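Local atomic coordinates of Yop proteins translocation protein H (Yersinia pestis, PDB entry 1Z21), a protein that may regulate assembly of the type III secretion injectisome by controlling secretion or polymerisation of the needle subunit YscF, and contributes to pathogenesis. Residues E11-Q16 / L28-T33; A75-V80 / K102-L107; A41-H46 / L93-E98. All blocks are in the same frame, centred on the assembly; numbering follows the deposited sequence.

Interaction 1. Residues E11-Q16 / L28-T33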
ATOM      1  N   GLU A  11       8.696   8.488   8.932  1.00 20.30           N
ATOM      2  CA  GLU A  11       7.828   9.492   9.541  1.00 20.65           C
ATOM      3  C   GLU A  11       8.106  10.884   8.946  1.00 19.78           C
ATOM      4  O   GLU A  11       7.179  11.662   8.756  1.00 19.66           O
ATOM      5  CB  GLU A  11       7.945   9.498  11.069  1.00 21.48           C
ATOM      6  CG  GLU A  11       6.869  10.324  11.774  1.00 23.97           C
ATOM      7  CD  GLU A  11       5.451   9.880  11.450  1.00 27.30           C
ATOM      8  OE1 GLU A  11       5.228   8.661  11.278  1.00 27.05           O
ATOM      9  OE2 GLU A  11       4.558  10.758  11.370  1.00 30.84           O
ATOM     10  N   VAL A  12       9.358  11.191   8.615  1.00 18.82           N
ATOM     11  CA  VAL A  12       9.650  12.458   7.925  1.00 18.12           C
ATOM     12  C   VAL A  12       8.895  12.533   6.591  1.00 17.49           C
ATOM     13  O   VAL A  12       8.376  13.588   6.214  1.00 17.73           O
ATOM     14  CB  VAL A  12      11.163  12.677   7.685  1.00 17.97           C
ATOM     15  CG1 VAL A  12      11.409  13.981   6.904  1.00 18.18           C
ATOM     16  CG2 VAL A  12      11.918  12.696   9.017  1.00 18.60           C
ATOM     17  N   LEU A  13       8.817  11.410   5.885  1.00 16.92           N
ATOM     18  CA  LEU A  13       8.074  11.340   4.635  1.00 16.16           C
ATOM     19  C   LEU A  13       6.601  11.657   4.869  1.00 16.03           C
ATOM     20  O   LEU A  13       6.005  12.437   4.135  1.00 15.17           O
ATOM     21  CB  LEU A  13       8.217   9.960   3.984  1.00 16.28           C
ATOM     22  CG  LEU A  13       9.499   9.720   3.194  1.00 16.86           C
ATOM     23  CD1 LEU A  13       9.773   8.237   2.992  1.00 17.21           C
ATOM     24  CD2 LEU A  13       9.434  10.424   1.860  1.00 17.49           C
ATOM     25  N   TRP A  14       6.007  11.045   5.889  1.00 16.92           N
ATOM     26  CA  TRP A  14       4.590  11.258   6.152  1.00 16.86           C
ATOM     27  C   TRP A  14       4.349  12.711   6.557  1.00 17.53           C
ATOM     28  O   TRP A  14       3.335  13.290   6.181  1.00 17.75           O
ATOM     29  CB  TRP A  14       4.060  10.288   7.205  1.00 16.83           C
ATOM     30  CG  TRP A  14       3.715   8.923   6.659  1.00 15.42           C
ATOM     31  CD1 TRP A  14       4.305   7.732   6.990  1.00 14.04           C
ATOM     32  CD2 TRP A  14       2.695   8.607   5.703  1.00 14.86           C
ATOM     33  NE1 TRP A  14       3.716   6.704   6.297  1.00 13.81           N
ATOM     34  CE2 TRP A  14       2.732   7.212   5.493  1.00 13.13           C
ATOM     35  CE3 TRP A  14       1.758   9.366   4.985  1.00 14.70           C
ATOM     36  CZ2 TRP A  14       1.862   6.559   4.619  1.00 14.19           C
ATOM     37  CZ3 TRP A  14       0.886   8.713   4.104  1.00 15.55           C
ATOM     38  CH2 TRP A  14       0.950   7.323   3.929  1.00 14.13           C
ATOM     39  N   GLN A  15       5.288  13.288   7.305  1.00 18.07           N
ATOM     40  CA  GLN A  15       5.216  14.693   7.708  1.00 18.87           C
ATOM     41  C   GLN A  15       5.104  15.583   6.492  1.00 18.45           C
ATOM     42  O   GLN A  15       4.233  16.456   6.443  1.00 18.56           O
ATOM     43  CB  GLN A  15       6.444  15.107   8.529  1.00 19.34           C
ATOM     44  CG  GLN A  15       6.436  14.634   9.977  1.00 21.55           C
ATOM     45  CD  GLN A  15       7.806  14.752  10.632  1.00 24.25           C
ATOM     46  OE1 GLN A  15       8.646  15.548  10.189  1.00 26.02           O
ATOM     47  NE2 GLN A  15       8.045  13.952  11.671  1.00 27.29           N
ATOM     48  N   GLN A  16       5.980  15.360   5.517  1.00 18.31           N
ATOM     49  CA  GLN A  16       5.993  16.165   4.305  1.00 18.47           C
ATOM     50  C   GLN A  16       4.771  15.893   3.444  1.00 18.58           C
ATOM     51  O   GLN A  16       4.239  16.810   2.820  1.00 18.97           O
ATOM     52  CB  GLN A  16       7.273  15.955   3.485  1.00 18.89           C
ATOM     53  CG  GLN A  16       8.511  16.636   4.045  1.00 20.27           C
ATOM     54  CD  GLN A  16       8.341  18.134   4.254  1.00 20.90           C
ATOM     55  OE1 GLN A  16       8.091  18.871   3.297  1.00 22.67           O
ATOM     56  NE2 GLN A  16       8.470  18.580   5.507  1.00 24.46           N
ATOM     57  N   LEU A  28       4.421  10.621  -1.775  1.00 14.99           N
ATOM     58  CA  LEU A  28       3.648   9.410  -1.542  1.00 14.73           C
ATOM     59  C   LEU A  28       4.208   8.220  -2.336  1.00 14.67           C
ATOM     60  O   LEU A  28       4.188   7.091  -1.858  1.00 14.47           O
ATOM     61  CB  LEU A  28       2.178   9.661  -1.867  1.00 14.92           C
ATOM     62  CG  LEU A  28       1.197   8.552  -1.479  1.00 14.07           C
ATOM     63  CD1 LEU A  28       1.227   8.265   0.008  1.00 15.71           C
ATOM     64  CD2 LEU A  28      -0.194   8.955  -1.917  1.00 14.94           C
ATOM     65  N   GLU A  29       4.737   8.471  -3.527  1.00 15.00           N
ATOM     66  CA  GLU A  29       5.361   7.410  -4.319  1.00 15.66           C
ATOM     67  C   GLU A  29       6.616   6.866  -3.627  1.00 15.66           C
ATOM     68  O   GLU A  29       6.847   5.655  -3.580  1.00 15.56           O
ATOM     69  CB  GLU A  29       5.675   7.922  -5.731  1.00 16.20           C
ATOM     70  CG  GLU A  29       6.528   6.993  -6.584  1.00 17.29           C
ATOM     71  CD  GLU A  29       5.866   5.661  -6.860  1.00 19.24           C
ATOM     72  OE1 GLU A  29       4.626   5.549  -6.700  1.00 18.63           O
ATOM     73  OE2 GLU A  29       6.593   4.726  -7.233  1.00 18.59           O
ATOM     74  N   VAL A  30       7.435   7.746  -3.063  1.00 15.85           N
ATOM     75  CA  VAL A  30       8.549   7.264  -2.238  1.00 15.61           C
ATOM     76  C   VAL A  30       8.045   6.363  -1.087  1.00 15.63           C
ATOM     77  O   VAL A  30       8.565   5.259  -0.858  1.00 15.51           O
ATOM     78  CB  VAL A  30       9.401   8.438  -1.668  1.00 16.05           C
ATOM     79  CG1 VAL A  30      10.548   7.890  -0.841  1.00 16.28           C
ATOM     80  CG2 VAL A  30       9.943   9.301  -2.790  1.00 16.55           C
ATOM     81  N   LEU A  31       7.011   6.819  -0.380  1.00 15.19           N
ATOM     82  CA  LEU A  31       6.406   6.032   0.702  1.00 14.81           C
ATOM     83  C   LEU A  31       5.914   4.671   0.212  1.00 14.60           C
ATOM     84  O   LEU A  31       6.084   3.657   0.897  1.00 13.66           O
ATOM     85  CB  LEU A  31       5.250   6.801   1.331  1.00 14.02           C
ATOM     86  CG  LEU A  31       5.655   7.842   2.392  1.00 12.93           C
ATOM     87  CD1 LEU A  31       4.552   8.877   2.652  1.00 12.94           C
ATOM     88  CD2 LEU A  31       6.027   7.164   3.672  1.00 13.55           C
ATOM     89  N   ALA A  32       5.325   4.659  -0.974  1.00 14.83           N
ATOM     90  CA  ALA A  32       4.679   3.456  -1.504  1.00 15.33           C
ATOM     91  C   ALA A  32       5.670   2.470  -2.087  1.00 15.81           C
ATOM     92  O   ALA A  32       5.347   1.307  -2.256  1.00 15.29           O
ATOM     93  CB  ALA A  32       3.661   3.829  -2.553  1.00 15.67           C
ATOM     94  N   THR A  33       6.882   2.935  -2.369  1.00 16.07           N
ATOM     95  CA  THR A  33       7.858   2.132  -3.092  1.00 17.10           C
ATOM     96  C   THR A  33       8.159   0.797  -2.415  1.00 16.89           C
ATOM     97  O   THR A  33       7.930  -0.228  -3.042  1.00 17.47           O
ATOM     98  CB  THR A  33       9.147   2.950  -3.375  1.00 16.72           C
ATOM     99  OG1 THR A  33       8.859   3.932  -4.373  1.00 17.49           O
ATOM    100  CG2 THR A  33      10.233   2.072  -3.994  1.00 17.68           C
TER
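The indole of W14 takes L31 over one of its faces: CD1 of L31 stands 3.6 Å from the centroid of the six-membered ring and only 13° off the ring normal, the geometry of a CH-pi contact. This contact helps join two consecutive helices, 6-19 and 25-43, into an antiparallel alpha-helical hairpin within the five-helix core domain of YopR. The other methyl of L31 reaches the five-membered part, where CD2 lies 3.5 Å from NE1 of W14, so both branches of one leucine cover the bicyclic ring. L28 comes in obliquely at the far end of the indole, its CD1 4.0 Å from CH2 of W14.

The N-to-C directions of the two short segments differ by 149°, and their axes pass 9.8 Å apart. With CG beside the backbone N (chi1 -82°), W14 carries its ring from the flank of helix 6-19 to where L31 can cover its face.

The indole N-H is satisfied outside the two segments: NE1 donates to D67, while R72 makes a cation-pi contact with the ring. I76 of helix 71-82 touches both W14 and L31, tying the hairpin to the rest of the bundle. L13 and L31 have the closest alpha carbons, and their side chains slide past each other in opposite directions, with CB of L13 3.6 Å from CD2 of L31. The methyls of L13 reach outward to the exposed V30, which it crosses at about a right angle, its CD2 3.9 Å from V30 CG1.

Interaction 2. Residues A75-V80 / K102-L107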
ATOM      1  N   ALA A  75      -4.052   5.632   1.461  1.00 13.43           N
ATOM      2  CA  ALA A  75      -3.153   6.378   0.575  1.00 12.92           C
ATOM      3  C   ALA A  75      -2.107   5.483  -0.060  1.00 13.13           C
ATOM      4  O   ALA A  75      -1.844   5.576  -1.256  1.00 13.60           O
ATOM      5  CB  ALA A  75      -2.479   7.499   1.350  1.00 12.79           C
ATOM      6  N   ILE A  76      -1.488   4.629   0.749  1.00 12.84           N
ATOM      7  CA  ILE A  76      -0.494   3.694   0.260  1.00 12.77           C
ATOM      8  C   ILE A  76      -1.084   2.765  -0.800  1.00 12.67           C
ATOM      9  O   ILE A  76      -0.507   2.605  -1.858  1.00 12.06           O
ATOM     10  CB  ILE A  76       0.148   2.902   1.425  1.00 12.91           C
ATOM     11  CG1 ILE A  76       1.031   3.832   2.286  1.00 12.49           C
ATOM     12  CG2 ILE A  76       0.936   1.694   0.908  1.00 13.99           C
ATOM     13  CD1 ILE A  76       2.340   4.281   1.644  1.00 13.21           C
ATOM     14  N   LEU A  77      -2.239   2.174  -0.518  1.00 12.66           N
ATOM     15  CA  LEU A  77      -2.878   1.225  -1.436  1.00 12.58           C
ATOM     16  C   LEU A  77      -3.154   1.861  -2.798  1.00 13.28           C
ATOM     17  O   LEU A  77      -2.838   1.282  -3.828  1.00 13.67           O
ATOM     18  CB  LEU A  77      -4.181   0.654  -0.824  1.00 12.24           C
ATOM     19  CG  LEU A  77      -3.981  -0.424   0.257  1.00 13.30           C
ATOM     20  CD1 LEU A  77      -5.300  -0.713   0.967  1.00 14.93           C
ATOM     21  CD2 LEU A  77      -3.396  -1.676  -0.347  1.00 13.92           C
ATOM     22  N   LEU A  78      -3.719   3.063  -2.780  1.00 14.10           N
ATOM     23  CA  LEU A  78      -4.016   3.809  -3.996  1.00 14.81           C
ATOM     24  C   LEU A  78      -2.726   4.122  -4.755  1.00 15.51           C
ATOM     25  O   LEU A  78      -2.663   3.952  -5.964  1.00 16.27           O
ATOM     26  CB  LEU A  78      -4.809   5.079  -3.672  1.00 15.67           C
ATOM     27  CG  LEU A  78      -6.252   4.762  -3.248  1.00 16.26           C
ATOM     28  CD1 LEU A  78      -6.950   5.943  -2.616  1.00 18.45           C
ATOM     29  CD2 LEU A  78      -7.053   4.266  -4.418  1.00 18.80           C
ATOM     30  N   GLN A  79      -1.682   4.519  -4.043  1.00 15.94           N
ATOM     31  CA  GLN A  79      -0.422   4.838  -4.716  1.00 16.40           C
ATOM     32  C   GLN A  79       0.269   3.594  -5.280  1.00 16.78           C
ATOM     33  O   GLN A  79       0.817   3.637  -6.365  1.00 16.75           O
ATOM     34  CB  GLN A  79       0.505   5.633  -3.796  1.00 16.77           C
ATOM     35  CG  GLN A  79       1.785   6.132  -4.501  1.00 17.01           C
ATOM     36  CD  GLN A  79       1.503   7.120  -5.627  1.00 18.78           C
ATOM     37  OE1 GLN A  79       0.536   7.893  -5.561  1.00 19.67           O
ATOM     38  NE2 GLN A  79       2.353   7.110  -6.658  1.00 17.66           N
ATOM     39  N   VAL A  80       0.219   2.480  -4.562  1.00 17.05           N
ATOM     40  CA  VAL A  80       0.722   1.212  -5.075  1.00 17.37           C
ATOM     41  C   VAL A  80       0.074   0.896  -6.438  1.00 18.97           C
ATOM     42  O   VAL A  80       0.760   0.532  -7.398  1.00 18.45           O
ATOM     43  CB  VAL A  80       0.489   0.048  -4.064  1.00 17.01           C
ATOM     44  CG1 VAL A  80       0.710  -1.306  -4.713  1.00 16.02           C
ATOM     45  CG2 VAL A  80       1.407   0.187  -2.856  1.00 16.56           C
ATOM     46  N   LYS A 102     -10.411  -4.800  -3.145  1.00 16.14           N
ATOM     47  CA  LYS A 102     -11.227  -5.447  -2.114  1.00 16.29           C
ATOM     48  C   LYS A 102     -10.910  -4.899  -0.720  1.00 15.57           C
ATOM     49  O   LYS A 102     -11.815  -4.657   0.071  1.00 15.93           O
ATOM     50  CB  LYS A 102     -11.062  -6.971  -2.158  1.00 17.04           C
ATOM     51  CG  LYS A 102     -11.675  -7.587  -3.389  1.00 19.41           C
ATOM     52  CD  LYS A 102     -11.955  -9.032  -3.216  1.00 21.83           C
ATOM     53  CE  LYS A 102     -12.506  -9.637  -4.491  1.00 22.68           C
ATOM     54  NZ  LYS A 102     -13.898  -9.208  -4.744  1.00 24.05           N
ATOM     55  N   GLU A 103      -9.630  -4.684  -0.420  1.00 14.56           N
ATOM     56  CA  GLU A 103      -9.250  -4.043   0.845  1.00 13.68           C
ATOM     57  C   GLU A 103      -9.747  -2.604   0.937  1.00 13.61           C
ATOM     58  O   GLU A 103     -10.190  -2.181   1.991  1.00 13.09           O
ATOM     59  CB  GLU A 103      -7.735  -4.091   1.069  1.00 13.84           C
ATOM     60  CG  GLU A 103      -7.258  -3.459   2.386  1.00 11.94           C
ATOM     61  CD  GLU A 103      -7.837  -4.107   3.647  1.00 14.92           C
ATOM     62  OE1 GLU A 103      -8.279  -5.275   3.597  1.00 14.29           O
ATOM     63  OE2 GLU A 103      -7.828  -3.444   4.705  1.00 14.85           O
ATOM     64  N   LEU A 104      -9.682  -1.848  -0.158  1.00 13.64           N
ATOM     65  CA  LEU A 104     -10.162  -0.476  -0.132  1.00 13.82           C
ATOM     66  C   LEU A 104     -11.665  -0.446   0.177  1.00 14.23           C
ATOM     67  O   LEU A 104     -12.126   0.430   0.883  1.00 13.59           O
ATOM     68  CB  LEU A 104      -9.841   0.266  -1.433  1.00 13.54           C
ATOM     69  CG  LEU A 104      -8.370   0.670  -1.568  1.00 14.61           C
ATOM     70  CD1 LEU A 104      -8.074   1.130  -2.966  1.00 16.16           C
ATOM     71  CD2 LEU A 104      -8.000   1.766  -0.600  1.00 14.17           C
ATOM     72  N   MET A 105     -12.403  -1.435  -0.319  1.00 15.47           N
ATOM     73  CA  MET A 105     -13.843  -1.511  -0.057  1.00 17.03           C
ATOM     74  C   MET A 105     -14.090  -1.745   1.423  1.00 17.34           C
ATOM     75  O   MET A 105     -15.020  -1.187   1.982  1.00 17.48           O
ATOM     76  CB  MET A 105     -14.489  -2.600  -0.922  1.00 17.58           C
ATOM     77  CG  MET A 105     -15.981  -2.830  -0.688  1.00 19.64           C
ATOM     78  SD  MET A 105     -16.937  -1.470  -1.312  1.00 24.03           S
ATOM     79  CE  MET A 105     -17.137  -1.946  -3.019  1.00 24.19           C
ATOM     80  N   ILE A 106     -13.242  -2.547   2.057  1.00 17.89           N
ATOM     81  CA  ILE A 106     -13.326  -2.797   3.496  1.00 19.47           C
ATOM     82  C   ILE A 106     -12.974  -1.550   4.313  1.00 20.44           C
ATOM     83  O   ILE A 106     -13.604  -1.277   5.330  1.00 21.62           O
ATOM     84  CB  ILE A 106     -12.431  -3.992   3.877  1.00 19.73           C
ATOM     85  CG1 ILE A 106     -13.015  -5.284   3.306  1.00 19.93           C
ATOM     86  CG2 ILE A 106     -12.263  -4.128   5.408  1.00 20.72           C
ATOM     87  CD1 ILE A 106     -12.023  -6.445   3.277  1.00 20.53           C
ATOM     88  N   LEU A 107     -11.977  -0.791   3.861  1.00 21.11           N
ATOM     89  CA  LEU A 107     -11.506   0.384   4.580  1.00 21.74           C
ATOM     90  C   LEU A 107     -12.471   1.568   4.451  1.00 23.45           C
ATOM     91  O   LEU A 107     -12.334   2.567   5.161  1.00 23.45           O
ATOM     92  CB  LEU A 107     -10.118   0.780   4.077  1.00 21.46           C
ATOM     93  CG  LEU A 107      -8.994  -0.196   4.436  1.00 20.29           C
ATOM     94  CD1 LEU A 107      -7.701   0.165   3.717  1.00 20.09           C
ATOM     95  CD2 LEU A 107      -8.771  -0.236   5.945  1.00 21.58           C
TER
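Apolar contacts carry most of this antiparallel helix-helix packing inside the five-helix core domain of YopR, and L77 and L104 lie at its centre. Their alpha carbons are the closest pair across the two segments, 7.6 Å apart, and CD2 of L104 reaches CB of L77 at 4.0 Å. The other branch of L104 turns to the outer border, where its CD1 meets CD2 of L78 at 3.6 Å as the two side chains cross obliquely. Thus one leucine splits its methyls between two successive residues of the opposing helix. L77 in turn sends CD1 to L107, which it crosses at about a right angle, with 3.8 Å between the two CD1 atoms.

The second kind of contact uses the aliphatic part of an acidic side chain. E103 has CG anti to the backbone N (chi1 -179°), and this atom lies 3.7 Å from CD1 of L77; a bend at chi2 (60°) follows, and the carboxylate makes a salt bridge through OE1 with R60. The hydrocarbon stem therefore packs while the charge is met outside the pair.

The segments run nearly antiparallel, at 154°, with axes 10.6 Å apart. They bring helix 71-82 against the C-terminal part of helix 94-107. Helix 52-66 joins both partners, with L63 touching L77 and L56 and L59 touching E103, whereas I76 and Q79 contact helix 25-43.

Interaction 3. Residues A41-H46 / L93-E98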
ATOM      1  N   ALA A  41       6.366  -9.044  -4.439  1.00 26.28           N
ATOM      2  CA  ALA A  41       7.100 -10.246  -4.050  1.00 27.46           C
ATOM      3  C   ALA A  41       6.158 -11.345  -3.560  1.00 28.26           C
ATOM      4  O   ALA A  41       6.462 -12.523  -3.713  1.00 28.53           O
ATOM      5  CB  ALA A  41       8.125  -9.921  -2.978  1.00 27.62           C
ATOM      6  N   ARG A  42       5.024 -10.968  -2.974  1.00 29.27           N
ATOM      7  CA  ARG A  42       4.028 -11.947  -2.513  1.00 30.11           C
ATOM      8  C   ARG A  42       2.996 -12.319  -3.580  1.00 30.24           C
ATOM      9  O   ARG A  42       2.515 -13.446  -3.599  1.00 30.58           O
ATOM     10  CB  ARG A  42       3.284 -11.417  -1.286  1.00 30.74           C
ATOM     11  CG  ARG A  42       4.181 -11.119  -0.096  1.00 32.70           C
ATOM     12  CD  ARG A  42       4.429 -12.368   0.735  1.00 36.71           C
ATOM     13  NE  ARG A  42       3.265 -12.730   1.539  1.00 39.08           N
ATOM     14  CZ  ARG A  42       3.173 -12.531   2.850  1.00 40.47           C
ATOM     15  NH2 ARG A  42       2.075 -12.893   3.499  1.00 41.30           N
ATOM     16  N   PHE A  43       2.660 -11.386  -4.469  1.00 30.15           N
ATOM     17  CA  PHE A  43       1.507 -11.537  -5.356  1.00 30.04           C
ATOM     18  C   PHE A  43       1.788 -11.292  -6.840  1.00 30.82           C
ATOM     19  O   PHE A  43       0.893 -11.435  -7.664  1.00 30.61           O
ATOM     20  CB  PHE A  43       0.400 -10.578  -4.916  1.00 29.58           C
ATOM     21  CG  PHE A  43      -0.116 -10.833  -3.529  1.00 27.39           C
ATOM     22  CD1 PHE A  43      -0.762 -12.021  -3.226  1.00 24.77           C
ATOM     23  CD2 PHE A  43       0.034  -9.879  -2.526  1.00 25.62           C
ATOM     24  CE1 PHE A  43      -1.239 -12.268  -1.956  1.00 24.22           C
ATOM     25  CE2 PHE A  43      -0.449 -10.120  -1.242  1.00 24.86           C
ATOM     26  CZ  PHE A  43      -1.089 -11.311  -0.960  1.00 24.51           C
ATOM     27  N   GLY A  44       3.017 -10.916  -7.183  1.00 31.69           N
ATOM     28  CA  GLY A  44       3.356 -10.515  -8.539  1.00 32.14           C
ATOM     29  C   GLY A  44       3.244 -11.628  -9.571  1.00 32.72           C
ATOM     30  O   GLY A  44       3.007 -11.358 -10.748  1.00 32.98           O
ATOM     31  N   GLN A  45       3.435 -12.867  -9.126  1.00 33.06           N
ATOM     32  CA  GLN A  45       3.308 -14.047  -9.979  1.00 33.49           C
ATOM     33  C   GLN A  45       1.976 -14.773  -9.804  1.00 33.82           C
ATOM     34  O   GLN A  45       1.796 -15.874 -10.330  1.00 34.26           O
ATOM     35  CD  GLN A  45       5.667 -17.133 -10.390  1.00 49.33           C
ATOM     36  OE1 GLN A  45       6.783 -16.712 -10.090  1.00 48.20           O
ATOM     37  NE2 GLN A  45       5.605 -18.460 -10.403  1.00 49.83           N
ATOM     38  N   HIS A  46       1.047 -14.161  -9.072  1.00 33.62           N
ATOM     39  CA  HIS A  46      -0.287 -14.720  -8.890  1.00 33.31           C
ATOM     40  C   HIS A  46      -1.145 -14.327 -10.069  1.00 33.44           C
ATOM     41  O   HIS A  46      -1.247 -13.151 -10.406  1.00 33.78           O
ATOM     42  CB  HIS A  46      -0.949 -14.199  -7.608  1.00 33.26           C
ATOM     43  CG  HIS A  46      -0.520 -14.908  -6.364  1.00 32.50           C
ATOM     44  ND1 HIS A  46       0.773 -15.331  -6.154  1.00 32.57           N
ATOM     45  CD2 HIS A  46      -1.210 -15.247  -5.249  1.00 32.59           C
ATOM     46  CE1 HIS A  46       0.860 -15.906  -4.967  1.00 31.67           C
ATOM     47  NE2 HIS A  46      -0.332 -15.872  -4.399  1.00 31.85           N
ATOM     48  N   LEU A  93      -0.523  -6.225 -13.031  1.00 35.40           N
ATOM     49  CA  LEU A  93      -1.111  -7.460 -12.517  1.00 35.02           C
ATOM     50  C   LEU A  93      -2.523  -7.246 -11.970  1.00 34.30           C
ATOM     51  O   LEU A  93      -2.704  -6.557 -10.959  1.00 35.05           O
ATOM     52  CB  LEU A  93      -0.232  -8.033 -11.418  1.00 35.36           C
ATOM     53  CG  LEU A  93      -0.724  -9.343 -10.799  1.00 36.06           C
ATOM     54  CD1 LEU A  93      -0.361 -10.509 -11.713  1.00 36.83           C
ATOM     55  CD2 LEU A  93      -0.155  -9.534  -9.418  1.00 36.04           C
ATOM     56  N   PRO A  94      -3.519  -7.855 -12.605  1.00 32.85           N
ATOM     57  CA  PRO A  94      -4.905  -7.690 -12.167  1.00 31.50           C
ATOM     58  C   PRO A  94      -5.180  -8.374 -10.834  1.00 29.58           C
ATOM     59  O   PRO A  94      -6.132  -7.997 -10.161  1.00 29.71           O
ATOM     60  CB  PRO A  94      -5.719  -8.328 -13.297  1.00 31.73           C
ATOM     61  CG  PRO A  94      -4.789  -9.267 -13.985  1.00 32.62           C
ATOM     62  CD  PRO A  94      -3.404  -8.759 -13.769  1.00 33.08           C
ATOM     63  N   TYR A  95      -4.358  -9.350 -10.469  1.00 27.08           N
ATOM     64  CA  TYR A  95      -4.522 -10.059  -9.216  1.00 25.26           C
ATOM     65  C   TYR A  95      -4.312  -9.123  -8.042  1.00 24.04           C
ATOM     66  O   TYR A  95      -5.183  -9.012  -7.187  1.00 22.88           O
ATOM     67  CB  TYR A  95      -3.543 -11.224  -9.124  1.00 24.78           C
ATOM     68  CG  TYR A  95      -3.868 -12.228  -8.051  1.00 23.91           C
ATOM     69  CD1 TYR A  95      -4.519 -13.413  -8.369  1.00 23.23           C
ATOM     70  CD2 TYR A  95      -3.506 -12.009  -6.718  1.00 23.54           C
ATOM     71  CE1 TYR A  95      -4.814 -14.348  -7.396  1.00 23.89           C
ATOM     72  CE2 TYR A  95      -3.794 -12.945  -5.732  1.00 23.50           C
ATOM     73  CZ  TYR A  95      -4.456 -14.113  -6.082  1.00 23.44           C
ATOM     74  OH  TYR A  95      -4.754 -15.058  -5.135  1.00 22.88           O
ATOM     75  N   LEU A  96      -3.164  -8.447  -8.010  1.00 23.01           N
ATOM     76  CA  LEU A  96      -2.843  -7.538  -6.903  1.00 22.13           C
ATOM     77  C   LEU A  96      -3.766  -6.326  -6.940  1.00 21.77           C
ATOM     78  O   LEU A  96      -4.217  -5.839  -5.906  1.00 21.35           O
ATOM     79  CB  LEU A  96      -1.366  -7.110  -6.944  1.00 22.02           C
ATOM     80  CG  LEU A  96      -0.885  -6.145  -5.841  1.00 21.87           C
ATOM     81  CD1 LEU A  96      -1.217  -6.642  -4.433  1.00 20.78           C
ATOM     82  CD2 LEU A  96       0.618  -5.881  -5.957  1.00 21.05           C
ATOM     83  N   SER A  97      -4.063  -5.849  -8.139  1.00 21.30           N
ATOM     84  CA  SER A  97      -4.974  -4.734  -8.301  1.00 21.62           C
ATOM     85  C   SER A  97      -6.346  -5.055  -7.725  1.00 20.59           C
ATOM     86  O   SER A  97      -6.964  -4.218  -7.077  1.00 20.31           O
ATOM     87  CB  SER A  97      -5.075  -4.362  -9.776  1.00 21.86           C
ATOM     88  OG  SER A  97      -3.812  -3.929 -10.227  1.00 24.13           O
ATOM     89  N   GLU A  98      -6.813  -6.282  -7.950  1.00 20.24           N
ATOM     90  CA  GLU A  98      -8.131  -6.704  -7.476  1.00 19.41           C
ATOM     91  C   GLU A  98      -8.134  -6.852  -5.959  1.00 18.30           C
ATOM     92  O   GLU A  98      -9.084  -6.451  -5.293  1.00 17.95           O
ATOM     93  CB  GLU A  98      -8.556  -8.021  -8.127  1.00 19.98           C
ATOM     94  CG  GLU A  98      -9.869  -8.596  -7.601  1.00 21.11           C
ATOM     95  CD  GLU A  98     -11.062  -7.685  -7.805  1.00 24.87           C
ATOM     96  OE1 GLU A  98     -10.960  -6.714  -8.578  1.00 26.20           O
ATOM     97  OE2 GLU A  98     -12.122  -7.948  -7.193  1.00 26.14           O
TER
HETATM   98  O   HOH W   1      -3.208 -11.773 -12.506  1.00 59.47           O
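Two first torsions bring H46 and Y95 together: Y95 holds CG anti to its backbone N (chi1 -165°), and H46 keeps CG beside its own N (chi1 -81°). The result is an offset edge-to-face aromatic pair, with the edge of the imidazole toward the phenol face, centroids 4.9 Å apart and planes at 75°. CB of H46 sits over the centre of that same ring, 3.4 Å from its centroid, adding a CH-pi contact.

H46 is the last residue of a type I beta turn, F43 to H46, at the C-terminal end of helix 25-43 in this all-helical domain; Y95 belongs to the first turn of helix 94-107. The contact therefore joins the C-terminal end of one helix to the start of another. F43 stands over one face of the imidazole, offset toward its rim, and its CD1 also approaches CE2 of Y95 at 4.0 Å. Its CD2 meets L96, whose side chain it crosses at about a right angle. L96 also touches L39 and L40 of helix 25-43, one turn back from F43. The phenol hydroxyl of Y95 is hydrogen-bonded to D55 of helix 52-66, which also touches F43.

At the start of helix 94-107, O of L93 accepts from both N and OG of S97. Between the two backbones, a water donates to H46 O at 3.2 Å and accepts weakly from Y95 N.

Interaction 1 is the buried one of the three, whereas interactions 2 and 3 are partly buried. Interactions 1 and 3 both draw on helix 25-43 but lie on opposite sides of the chain's centre, their own centres about 23 Å apart. Interactions 1 and 2 touch through side chains: I76 packs on W14, and Q79 packs on A32 and probably hydrogen-bonds to E29. Interactions 2 and 3 merely adjoin along helix 94-107, one near its C-terminal end and the other at its start. Chemistry follows position: leucine over indole in the helical hairpin, mainly aliphatic packing in interaction 2, and an aromatic pair with a water, weakly held on one side, where the turn at a helix end meets a helix start.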